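Long-range contacts in alginate lyase, family PL7 (Zobellia galactanivorans, PDB 4BE3), which degrades alginate as an exolytic lyase of polysaccharide lyase family 7: residues Gln109-Gly115 / Gly251-Lys257; Asn118-Phe124 / Val136-Ile142. All blocks are in the same frame, centred on the assembly; numbering follows the deposited sequence.

Contact 1 of 2, residues Gln109-Gly115 / Gly251-Lys257; sequences QIHSDEG and GEIQYFK. With SRT (S,R meso-tartaric acid), chain C.
H111 and Y255 form a hydrogen-bonded pair of two antiparallel strands, and their side chains rise from one face of the sheet. H111 N donates to Y255 O along a nearly straight line (2.8 Å, 170° at the hydrogen), and Y255 N donates back to H111 O. The H111 ring turns its edge toward the face of the Y255 ring in an offset edge-to-face stack, planes 66° apart. H111 CD2 lies 3.2 Å from Y255 OH. The Y255 ring starts between its backbone N and carbonyl carbon (chi1 55°), which brings one face over H111 O.

This tight part holds the tartrate. Y255 OH and tartrate O2 are hydrogen-bonded at 2.6 Å. K257 bends late in its chain, and NZ donates to tartrate O11 at 3.0 Å and to O3. Tartrate O11 also sits over the centre of the H111 ring. Outside the segments, E67 pairs with K257 NZ, E119 accepts from H111 ND1, and T60 bonds the tartrate. On the other face, I110 CG1 packs on F256 CE1 (3.5 Å), against strand 187-194.

Past S112 the strands give way to loops. Side-chain packing thins toward solvent, though D113 N still donates to I253 O. A water links D113 OD1 to Y255 OH. The partly exposed E114 stretches out and crosses I253 at about a right angle. Its OE2 accepts from I253 N at 2.7 Å, on the anti side but out of the carboxylate plane. With an alanine here, the I253 N-H would probably be left without its acceptor and the loop set freer to move.

The chemistry is that of an anion site: lysine and tyrosine bond the carboxylate and hydroxyls, and the histidine ring lies against the carboxylate, consistent with a cleft for uronate sugars.

Contact 2 of 2, residues Asn118-Phe124 / Val136-Ile142; sequences NEPIKIF and VFWNYEI
N139 O is gripped from two sources: K122 N donates at 3.0 Å in the carbonyl plane, and a water donates at 2.9 Å. The same water donates to E119 O and accepts from K122 NZ, so it bridges both strands. N139 N returns a bond to K122 O.

K122 NZ also forms a salt bridge to E119 OE1 (3.2 Å) and another to D153 of strand 153-157, the neighbour of 133-141. E141 comes from across the contact with CG anti to its backbone N (chi1 175°) and an extended chain. Its OE1 accepts from E119 N at 2.9 Å on the anti lone pair. This leaves E141 OE1 only 3.3 Å from E119 OE1, two like charges. K122 NZ, 4.3 Å from E141 OE1, would probably offset that repulsion. E119 OE2 is held by H111.

On the same face as K122 and N139, the F124 and F137 side chains cross at a slant, while their ring planes stay near parallel (20°) but slid apart. F124 CB sits over the F137 ring, 3.6 Å from its centroid and 21° off the normal. The N139 amide lies obliquely to the F124 ring, with S155 and D153 taking its polar ends.

The other face is apolar. I121 CD1 meets W138 CE3 at 3.8 Å, and I123 packs on W138 CB. Strands 187-194 and 197-203 cover these residues.

Strands 121-126 and 133-141 make a beta hairpin, with one polar and aromatic face and one face buried against the second sheet, as in the beta-sandwich jelly roll of PL7 lyases.

In the fold
From the N terminus, the chain passes through six strands before strand 104-112, which carries the first half of contact 1. A short turn leads into 118-124. After the hairpin bend, 136-142 returns and closes contact 2, a short loop of 11 residues. The chain then adds strands 153-157 and 181-182 to the same sheet and passes through three strands of the second sheet, 187-194, 197-203 and 210-215. Then 251-257 closes contact 1 across 135 residues. Contact 2 is thus nested inside the loop of contact 1. Their centres lie about 12 Å apart. The two contacts join strands 133-141, 121-126, 104-112 and 254-258 side by side in one antiparallel sheet.

Contact 1 of 2, residues Gln109-Gly115 / Gly251-Lys257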
loop_
_atom_site.group_PDB
_atom_site.type_symbol
_atom_site.label_atom_id
_atom_site.label_comp_id
_atom_site.label_asym_id
_atom_site.label_seq_id
_atom_site.Cartn_x
_atom_site.Cartn_y
_atom_site.Cartn_z
ATOM N N GLN A 109 -7.048 -8.992 12.533
ATOM C CA GLN A 109 -5.793 -9.639 12.405
ATOM C C GLN A 109 -4.981 -8.914 11.325
ATOM O O GLN A 109 -5.577 -8.135 10.539
ATOM C CB GLN A 109 -5.910 -11.054 11.830
ATOM C CG GLN A 109 -7.150 -11.730 11.786
ATOM C CD GLN A 109 -7.070 -13.103 11.081
ATOM O OE1 GLN A 109 -8.090 -13.688 10.800
ATOM N NE2 GLN A 109 -5.884 -13.560 10.772
ATOM N N ILE A 110 -3.669 -9.193 11.350
ATOM C CA ILE A 110 -2.842 -8.991 10.122
ATOM C C ILE A 110 -2.559 -10.450 9.704
ATOM O O ILE A 110 -2.082 -11.252 10.551
ATOM C CB ILE A 110 -1.528 -8.276 10.431
ATOM C CG1 ILE A 110 -1.942 -6.827 10.869
ATOM C CG2 ILE A 110 -0.620 -8.366 9.134
ATOM C CD1 ILE A 110 -0.734 -6.081 11.378
ATOM N N HIS A 111 -2.822 -10.784 8.409
ATOM C CA HIS A 111 -2.509 -12.121 7.939
ATOM C C HIS A 111 -1.522 -12.035 6.807
ATOM O O HIS A 111 -1.672 -11.162 5.915
ATOM C CB HIS A 111 -3.849 -12.666 7.467
ATOM C CG HIS A 111 -3.766 -14.026 6.866
ATOM N ND1 HIS A 111 -3.628 -15.116 7.622
ATOM C CD2 HIS A 111 -3.726 -14.437 5.549
ATOM C CE1 HIS A 111 -3.497 -16.239 6.802
ATOM N NE2 HIS A 111 -3.584 -15.819 5.542
ATOM N N SER A 112 -0.526 -12.927 6.799
ATOM C CA SER A 112 0.500 -12.829 5.733
ATOM C C SER A 112 -0.141 -13.549 4.491
ATOM O O SER A 112 -0.813 -14.628 4.550
ATOM C CB SER A 112 1.843 -13.430 6.319
ATOM O OG SER A 112 2.549 -13.757 5.047
ATOM N N ASP A 113 0.149 -13.006 3.273
ATOM C CA ASP A 113 -0.426 -13.568 2.034
ATOM C C ASP A 113 0.575 -14.582 1.428
ATOM O O ASP A 113 0.273 -15.182 0.382
ATOM C CB ASP A 113 -0.678 -12.429 1.017
ATOM C CG ASP A 113 -1.474 -12.945 -0.191
ATOM O OD1 ASP A 113 -2.496 -13.612 0.051
ATOM O OD2 ASP A 113 -1.061 -12.690 -1.340
ATOM N N GLU A 114 1.783 -14.739 1.966
ATOM C CA GLU A 114 2.750 -15.666 1.307
ATOM C C GLU A 114 3.578 -16.339 2.316
ATOM O O GLU A 114 3.387 -16.111 3.551
ATOM C CB GLU A 114 3.720 -14.856 0.379
ATOM C CG GLU A 114 4.338 -13.640 1.088
ATOM C CD GLU A 114 5.100 -12.666 0.120
ATOM O OE1 GLU A 114 5.204 -12.997 -1.123
ATOM O OE2 GLU A 114 5.674 -11.625 0.593
ATOM N N GLY A 115 4.553 -17.103 1.830
ATOM C CA GLY A 115 5.455 -17.790 2.794
ATOM C C GLY A 115 4.599 -18.725 3.649
ATOM O O GLY A 115 3.762 -19.471 3.133
ATOM N N GLY A 251 9.368 -7.380 4.757
ATOM C CA GLY A 251 9.217 -7.619 3.341
ATOM C C GLY A 251 8.177 -8.668 2.991
ATOM O O GLY A 251 8.002 -9.063 1.838
ATOM N N GLU A 252 7.483 -9.181 3.990
ATOM C CA GLU A 252 6.470 -10.233 3.719
ATOM C C GLU A 252 5.117 -9.593 3.487
ATOM O O GLU A 252 4.543 -8.809 4.369
ATOM C CB GLU A 252 6.367 -11.287 4.907
ATOM C CG GLU A 252 5.861 -12.588 4.255
ATOM C CD GLU A 252 6.038 -13.732 5.158
ATOM O OE1 GLU A 252 5.100 -13.887 6.057
ATOM O OE2 GLU A 252 7.084 -14.419 5.068
ATOM N N ILE A 253 4.487 -9.946 2.359
ATOM C CA ILE A 253 3.231 -9.240 2.038
ATOM C C ILE A 253 2.091 -9.686 2.960
ATOM O O ILE A 253 1.929 -10.870 3.213
ATOM C CB ILE A 253 2.820 -9.526 0.609
ATOM C CG1 ILE A 253 3.906 -8.787 -0.349
ATOM C CG2 ILE A 253 1.443 -8.966 0.237
ATOM C CD1 ILE A 253 3.918 -9.376 -1.788
ATOM N N GLN A 254 1.336 -8.704 3.436
ATOM C CA GLN A 254 0.172 -9.012 4.338
ATOM C C GLN A 254 -0.958 -8.098 4.204
ATOM O O GLN A 254 -0.940 -7.209 3.300
ATOM C CB GLN A 254 0.591 -8.891 5.680
ATOM C CG GLN A 254 1.226 -7.687 6.058
ATOM C CD GLN A 254 2.270 -8.318 6.986
ATOM O OE1 GLN A 254 2.830 -9.564 6.807
ATOM N NE2 GLN A 254 2.398 -7.621 8.077
ATOM N N TYR A 255 -2.052 -8.388 4.936
ATOM C CA TYR A 255 -3.198 -7.565 4.815
ATOM C C TYR A 255 -4.059 -7.672 6.063
ATOM O O TYR A 255 -3.875 -8.648 6.846
ATOM C CB TYR A 255 -4.049 -7.924 3.577
ATOM C CG TYR A 255 -4.460 -9.383 3.512
ATOM C CD1 TYR A 255 -3.645 -10.305 2.860
ATOM C CD2 TYR A 255 -5.707 -9.827 4.042
ATOM C CE1 TYR A 255 -4.055 -11.641 2.722
ATOM C CE2 TYR A 255 -6.108 -11.148 3.930
ATOM C CZ TYR A 255 -5.267 -12.056 3.286
ATOM O OH TYR A 255 -5.622 -13.376 3.148
ATOM N N PHE A 256 -4.895 -6.696 6.286
ATOM C CA PHE A 256 -5.791 -6.775 7.482
ATOM C C PHE A 256 -6.944 -7.647 7.264
ATOM O O PHE A 256 -7.423 -7.856 6.119
ATOM C CB PHE A 256 -6.381 -5.387 7.847
ATOM C CG PHE A 256 -5.337 -4.445 8.412
ATOM C CD1 PHE A 256 -4.760 -4.754 9.599
ATOM C CD2 PHE A 256 -4.954 -3.226 7.767
ATOM C CE1 PHE A 256 -3.825 -3.892 10.236
ATOM C CE2 PHE A 256 -4.077 -2.279 8.398
ATOM C CZ PHE A 256 -3.437 -2.667 9.615
ATOM N N LYS A 257 -7.511 -8.210 8.369
ATOM C CA LYS A 257 -8.813 -8.883 8.329
ATOM C C LYS A 257 -9.623 -8.473 9.553
ATOM O O LYS A 257 -9.043 -8.075 10.588
ATOM C CB LYS A 257 -8.619 -10.434 8.427
ATOM C CG LYS A 257 -7.670 -10.930 7.299
ATOM C CD LYS A 257 -7.791 -12.491 7.128
ATOM C CE LYS A 257 -9.125 -12.631 6.354
ATOM N NZ LYS A 257 -9.709 -13.997 6.402
HETATM O O1 SRT C . -6.530 -17.550 5.708
HETATM O O11 SRT C . -7.077 -15.445 6.475
HETATM C C1 SRT C . -7.042 -16.396 5.669
HETATM C C2 SRT C . -7.922 -15.945 4.555
HETATM O O2 SRT C . -7.707 -14.631 3.995
HETATM C C3 SRT C . -8.866 -16.957 3.958
HETATM O O3 SRT C . -9.791 -16.670 4.919
HETATM C C4 SRT C . -9.299 -16.799 2.570
HETATM O O4 SRT C . -10.425 -16.403 2.287
HETATM O O41 SRT C . -8.482 -16.914 1.658
HETATM O O HOH W 1 -4.077 -14.942 1.699
#

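Contact 2 of 2, residues Asn118-Phe124 / Val136-Ile142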
loop_
_atom_site.group_PDB
_atom_site.type_symbol
_atom_site.label_atom_id
_atom_site.label_comp_id
_atom_site.label_asym_id
_atom_site.label_seq_id
_atom_site.Cartn_x
_atom_site.Cartn_y
_atom_site.Cartn_z
ATOM N N ASN A 118 1.452 -16.973 8.103
ATOM C CA ASN A 118 1.084 -16.870 9.561
ATOM C C ASN A 118 0.507 -15.469 9.862
ATOM O O ASN A 118 0.507 -14.604 8.943
ATOM C CB ASN A 118 2.355 -17.058 10.340
ATOM C CG ASN A 118 2.856 -18.537 10.320
ATOM O OD1 ASN A 118 2.141 -19.429 9.808
ATOM N ND2 ASN A 118 4.022 -18.810 10.926
ATOM N N GLU A 119 0.150 -15.166 11.119
ATOM C CA GLU A 119 -0.365 -13.812 11.457
ATOM C C GLU A 119 0.493 -13.100 12.405
ATOM O O GLU A 119 0.627 -13.460 13.588
ATOM C CB GLU A 119 -1.732 -14.032 12.180
ATOM C CG GLU A 119 -2.858 -14.492 11.209
ATOM C CD GLU A 119 -3.149 -15.977 11.163
ATOM O OE1 GLU A 119 -2.866 -16.785 12.140
ATOM O OE2 GLU A 119 -3.526 -16.395 10.069
ATOM N N PRO A 120 1.052 -11.958 12.000
ATOM C CA PRO A 120 1.701 -11.098 12.918
ATOM C C PRO A 120 0.749 -10.691 14.119
ATOM O O PRO A 120 1.282 -10.357 15.221
ATOM C CB PRO A 120 2.015 -9.808 12.033
ATOM C CG PRO A 120 2.245 -10.492 10.709
ATOM C CD PRO A 120 1.151 -11.546 10.585
ATOM N N ILE A 121 -0.562 -10.638 13.865
ATOM C CA ILE A 121 -1.452 -10.378 15.066
ATOM C C ILE A 121 -2.789 -10.937 14.839
ATOM O O ILE A 121 -3.369 -10.907 13.732
ATOM C CB ILE A 121 -1.593 -8.861 15.397
ATOM C CG1 ILE A 121 -2.571 -8.704 16.566
ATOM C CG2 ILE A 121 -2.116 -8.011 14.189
ATOM C CD1 ILE A 121 -2.601 -7.293 17.184
ATOM N N LYS A 122 -3.367 -11.522 15.965
ATOM C CA LYS A 122 -4.764 -11.907 15.922
ATOM C C LYS A 122 -5.292 -11.335 17.300
ATOM O O LYS A 122 -4.616 -11.550 18.356
ATOM C CB LYS A 122 -4.977 -13.432 15.991
ATOM C CG LYS A 122 -4.650 -14.017 14.595
ATOM C CD LYS A 122 -5.079 -15.544 14.561
ATOM C CE LYS A 122 -4.191 -16.388 15.516
ATOM N NZ LYS A 122 -2.692 -16.426 15.328
ATOM N N ILE A 123 -6.346 -10.568 17.244
ATOM C CA ILE A 123 -6.953 -10.013 18.521
ATOM C C ILE A 123 -8.143 -10.946 18.791
ATOM O O ILE A 123 -9.069 -11.134 17.978
ATOM C CB ILE A 123 -7.440 -8.578 18.293
ATOM C CG1 ILE A 123 -6.200 -7.704 17.911
ATOM C CG2 ILE A 123 -8.175 -8.059 19.502
ATOM C CD1 ILE A 123 -6.721 -6.243 17.464
ATOM N N PHE A 124 -8.161 -11.427 20.072
ATOM C CA PHE A 124 -9.223 -12.377 20.497
ATOM C C PHE A 124 -10.115 -11.743 21.555
ATOM O O PHE A 124 -9.630 -10.944 22.384
ATOM C CB PHE A 124 -8.506 -13.526 21.261
ATOM C CG PHE A 124 -7.737 -14.489 20.401
ATOM C CD1 PHE A 124 -6.472 -14.162 19.818
ATOM C CD2 PHE A 124 -8.280 -15.823 20.263
ATOM C CE1 PHE A 124 -5.748 -15.107 19.074
ATOM C CE2 PHE A 124 -7.488 -16.754 19.567
ATOM C CZ PHE A 124 -6.301 -16.430 18.960
ATOM N N VAL A 136 -9.921 -9.877 26.602
ATOM C CA VAL A 136 -9.398 -9.472 25.229
ATOM C C VAL A 136 -7.912 -9.619 25.301
ATOM O O VAL A 136 -7.251 -9.174 26.295
ATOM C CB VAL A 136 -9.720 -7.989 24.981
ATOM C CG1 VAL A 136 -9.011 -7.536 23.626
ATOM C CG2 VAL A 136 -11.269 -7.850 24.740
ATOM N N PHE A 137 -7.311 -10.329 24.334
ATOM C CA PHE A 137 -5.889 -10.472 24.378
ATOM C C PHE A 137 -5.407 -10.550 22.922
ATOM O O PHE A 137 -6.275 -10.688 22.001
ATOM C CB PHE A 137 -5.411 -11.796 25.063
ATOM C CG PHE A 137 -6.128 -13.040 24.605
ATOM C CD1 PHE A 137 -5.583 -13.784 23.497
ATOM C CD2 PHE A 137 -7.195 -13.569 25.395
ATOM C CE1 PHE A 137 -6.140 -15.059 23.078
ATOM C CE2 PHE A 137 -7.800 -14.820 24.941
ATOM C CZ PHE A 137 -7.256 -15.524 23.859
ATOM N N TRP A 138 -4.133 -10.388 22.674
ATOM C CA TRP A 138 -3.708 -10.480 21.256
ATOM C C TRP A 138 -2.519 -11.396 21.129
ATOM O O TRP A 138 -1.685 -11.432 22.030
ATOM C CB TRP A 138 -3.405 -9.077 20.687
ATOM C CG TRP A 138 -2.213 -8.435 21.323
ATOM C CD1 TRP A 138 -2.232 -7.671 22.492
ATOM C CD2 TRP A 138 -0.834 -8.409 20.812
ATOM N NE1 TRP A 138 -0.990 -7.139 22.719
ATOM C CE2 TRP A 138 -0.096 -7.561 21.747
ATOM C CE3 TRP A 138 -0.192 -8.958 19.665
ATOM C CZ2 TRP A 138 1.283 -7.276 21.608
ATOM C CZ3 TRP A 138 1.194 -8.651 19.526
ATOM C CH2 TRP A 138 1.894 -7.859 20.467
ATOM N N ASN A 139 -2.423 -12.118 20.017
ATOM C CA ASN A 139 -1.344 -13.143 19.878
ATOM C C ASN A 139 -0.425 -12.701 18.698
ATOM O O ASN A 139 -0.959 -12.180 17.671
ATOM C CB ASN A 139 -1.951 -14.435 19.381
ATOM C CG ASN A 139 -2.592 -15.203 20.538
ATOM O OD1 ASN A 139 -2.871 -14.593 21.568
ATOM N ND2 ASN A 139 -2.877 -16.559 20.318
ATOM N N TYR A 140 0.866 -12.930 18.867
ATOM C CA TYR A 140 1.851 -12.702 17.769
ATOM C C TYR A 140 2.246 -14.104 17.361
ATOM O O TYR A 140 2.681 -14.890 18.260
ATOM C CB TYR A 140 3.061 -11.978 18.399
ATOM C CG TYR A 140 4.189 -11.899 17.366
ATOM C CD1 TYR A 140 4.120 -10.897 16.360
ATOM C CD2 TYR A 140 5.278 -12.810 17.424
ATOM C CE1 TYR A 140 5.147 -10.782 15.427
ATOM C CE2 TYR A 140 6.324 -12.730 16.471
ATOM C CZ TYR A 140 6.182 -11.692 15.468
ATOM O OH TYR A 140 7.237 -11.627 14.499
ATOM N N GLU A 141 2.196 -14.475 16.056
ATOM C CA GLU A 141 2.683 -15.798 15.697
ATOM C C GLU A 141 4.052 -15.652 15.057
ATOM O O GLU A 141 4.274 -14.715 14.208
ATOM C CB GLU A 141 1.682 -16.336 14.702
ATOM C CG GLU A 141 2.180 -17.706 14.157
ATOM C CD GLU A 141 1.055 -18.325 13.332
ATOM O OE1 GLU A 141 0.303 -17.649 12.534
ATOM O OE2 GLU A 141 0.910 -19.581 13.466
ATOM N N ILE A 142 5.045 -16.492 15.426
ATOM C CA ILE A 142 6.367 -16.296 14.830
ATOM C C ILE A 142 6.362 -16.613 13.352
ATOM O O ILE A 142 5.641 -17.455 12.865
ATOM C CB ILE A 142 7.470 -17.135 15.578
ATOM C CG1 ILE A 142 7.014 -18.594 15.683
ATOM C CG2 ILE A 142 7.751 -16.550 16.981
ATOM C CD1 ILE A 142 8.252 -19.563 15.945
HETATM O O HOH W 2 -1.193 -14.121 15.575
#